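Local coordinates for protein aminotransferase (Streptomyces pactum, PDB 4ZM4) that belongs to the class-III aminotransferases, a family of pyridoxal-5'-phosphate-dependent enzymes, and binds that cofactor, at residues 141-146 with 214-219. The protein carries 1 engineered substitution. Sequence-based numbering, arbitrary orientation.
Sequences TLVVTF and AVIVEP
Phe146 brings the CD2-CE2 side of its ring obliquely against two valines of the neighbouring strand: CE2 lies 3.8 Å from Val215 CG1, and CD2 lies 3.7 Å from Val217 CG2. With CG anti to the carbonyl carbon (chi1 -64°), the ring extends toward strand 212-217, where beta-branched Val215 and Val217 suit a buried strand and offer it methyls. On the same face Val144 CB meets Val215 CG2 at 4.0 Å. The other face carries Val143, Ala214 and Ile216, whose CG2 meets both Val143 CG1 and Thr145 CG2.

The strands run parallel and twisted, their short axes 24° apart. Val144 joins them twice: its N donates to Ala214 O (2.9 Å) and its O accepts from Ile216 N (2.9 Å), while Ala214 N to Leu142 O is weak at 3.5 Å. Farther on, a water accepts from Phe146 N and donates to Ile216 O. Just past the strand end Glu218 touches the bound ligand P3B.

Both strands belong to the central mixed sheet of the fold-type-I large domain. Thr145 OG1 hydrogen-bonds to Val191 O of flanking strand 190-193; strand 247-251 flanks 212-217, and helix 123-138 packs on Val143, Ile216 and Ala214, whose small side chain lets Ala134 come close.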
loop_
_atom_site.group_PDB
_atom_site.type_symbol
_atom_site.label_atom_id
_atom_site.label_comp_id
_atom_site.label_asym_id
_atom_site.label_seq_id
_atom_site.Cartn_x
_atom_site.Cartn_y
_atom_site.Cartn_z
ATOM N N THR B 141 14.709 10.254 -17.616
ATOM C CA THR B 141 14.229 8.950 -17.234
ATOM C C THR B 141 15.163 8.151 -16.315
ATOM O O THR B 141 14.689 7.353 -15.512
ATOM C CB THR B 141 13.868 8.112 -18.475
ATOM O OG1 THR B 141 15.040 7.890 -19.244
ATOM C CG2 THR B 141 12.855 8.830 -19.330
ATOM N N LEU B 142 16.476 8.390 -16.407
ATOM C CA LEU B 142 17.473 7.573 -15.703
ATOM C C LEU B 142 17.454 7.769 -14.207
ATOM O O LEU B 142 17.548 8.921 -13.716
ATOM C CB LEU B 142 18.848 7.895 -16.276
ATOM C CG LEU B 142 20.056 7.081 -15.786
ATOM C CD1 LEU B 142 19.887 5.576 -16.058
ATOM C CD2 LEU B 142 21.344 7.582 -16.414
ATOM N N VAL B 143 17.374 6.682 -13.453
ATOM C CA VAL B 143 17.450 6.751 -11.986
ATOM C C VAL B 143 18.658 5.979 -11.466
ATOM O O VAL B 143 18.967 4.898 -11.977
ATOM C CB VAL B 143 16.168 6.220 -11.330
ATOM C CG1 VAL B 143 16.291 6.151 -9.806
ATOM C CG2 VAL B 143 14.974 7.074 -11.713
ATOM N N VAL B 144 19.334 6.536 -10.457
ATOM C CA VAL B 144 20.516 5.930 -9.863
ATOM C C VAL B 144 20.170 5.357 -8.485
ATOM O O VAL B 144 19.484 6.021 -7.680
ATOM C CB VAL B 144 21.648 6.954 -9.678
ATOM C CG1 VAL B 144 22.808 6.346 -8.896
ATOM C CG2 VAL B 144 22.128 7.505 -11.035
ATOM N N THR B 145 20.606 4.120 -8.242
ATOM C CA THR B 145 20.445 3.467 -6.951
ATOM C C THR B 145 21.807 3.020 -6.414
ATOM O O THR B 145 22.807 3.048 -7.137
ATOM C CB THR B 145 19.561 2.222 -7.074
ATOM O OG1 THR B 145 20.174 1.295 -7.962
ATOM C CG2 THR B 145 18.213 2.558 -7.598
ATOM N N PHE B 146 21.843 2.600 -5.161
ATOM C CA PHE B 146 23.060 2.006 -4.605
ATOM C C PHE B 146 22.810 0.560 -4.198
ATOM O O PHE B 146 21.744 0.212 -3.707
ATOM C CB PHE B 146 23.586 2.835 -3.416
ATOM C CG PHE B 146 24.015 4.226 -3.799
ATOM C CD1 PHE B 146 25.315 4.483 -4.202
ATOM C CD2 PHE B 146 23.116 5.290 -3.736
ATOM C CE1 PHE B 146 25.722 5.769 -4.512
ATOM C CE2 PHE B 146 23.521 6.587 -4.088
ATOM C CZ PHE B 146 24.835 6.823 -4.463
ATOM N N ALA B 214 16.978 11.271 -11.219
ATOM C CA ALA B 214 17.072 11.183 -9.747
ATOM C C ALA B 214 18.161 10.235 -9.284
ATOM O O ALA B 214 18.464 9.245 -9.922
ATOM C CB ALA B 214 15.737 10.760 -9.141
ATOM N N VAL B 215 18.732 10.551 -8.136
ATOM C CA VAL B 215 19.452 9.599 -7.347
ATOM C C VAL B 215 18.581 9.282 -6.131
ATOM O O VAL B 215 18.262 10.177 -5.334
ATOM C CB VAL B 215 20.766 10.155 -6.861
ATOM C CG1 VAL B 215 21.490 9.099 -6.038
ATOM C CG2 VAL B 215 21.625 10.605 -8.047
ATOM N N ILE B 216 18.219 8.007 -5.952
ATOM C CA ILE B 216 17.517 7.609 -4.742
ATOM C C ILE B 216 18.491 6.889 -3.810
ATOM O O ILE B 216 19.363 6.136 -4.296
ATOM C CB ILE B 216 16.258 6.762 -5.037
ATOM C CG1 ILE B 216 15.476 6.471 -3.754
ATOM C CG2 ILE B 216 16.623 5.456 -5.731
ATOM C CD1 ILE B 216 14.013 6.130 -3.972
ATOM N N VAL B 217 18.351 7.125 -2.493
ATOM C CA VAL B 217 19.321 6.642 -1.543
ATOM C C VAL B 217 18.752 6.510 -0.121
ATOM O O VAL B 217 17.932 7.328 0.306
ATOM C CB VAL B 217 20.532 7.577 -1.544
ATOM C CG1 VAL B 217 20.136 8.934 -1.022
ATOM C CG2 VAL B 217 21.680 6.982 -0.728
ATOM N N GLU B 218 19.146 5.450 0.581
ATOM C CA GLU B 218 18.946 5.340 2.025
ATOM C C GLU B 218 20.055 6.126 2.676
ATOM O O GLU B 218 21.212 5.708 2.661
ATOM C CB GLU B 218 19.016 3.888 2.516
ATOM C CG GLU B 218 17.831 3.015 2.131
ATOM C CD GLU B 218 17.918 1.637 2.753
ATOM O OE1 GLU B 218 18.149 1.539 3.996
ATOM O OE2 GLU B 218 17.765 0.634 2.016
ATOM N N PRO B 219 19.725 7.287 3.283
ATOM C CA PRO B 219 20.835 8.135 3.758
ATOM C C PRO B 219 21.705 7.401 4.780
ATOM O O PRO B 219 22.908 7.611 4.814
ATOM C CB PRO B 219 20.131 9.354 4.371
ATOM C CG PRO B 219 18.730 9.286 3.912
ATOM C CD PRO B 219 18.411 7.877 3.590
HETATM O O HOH W 1 19.526 3.493 -3.755
#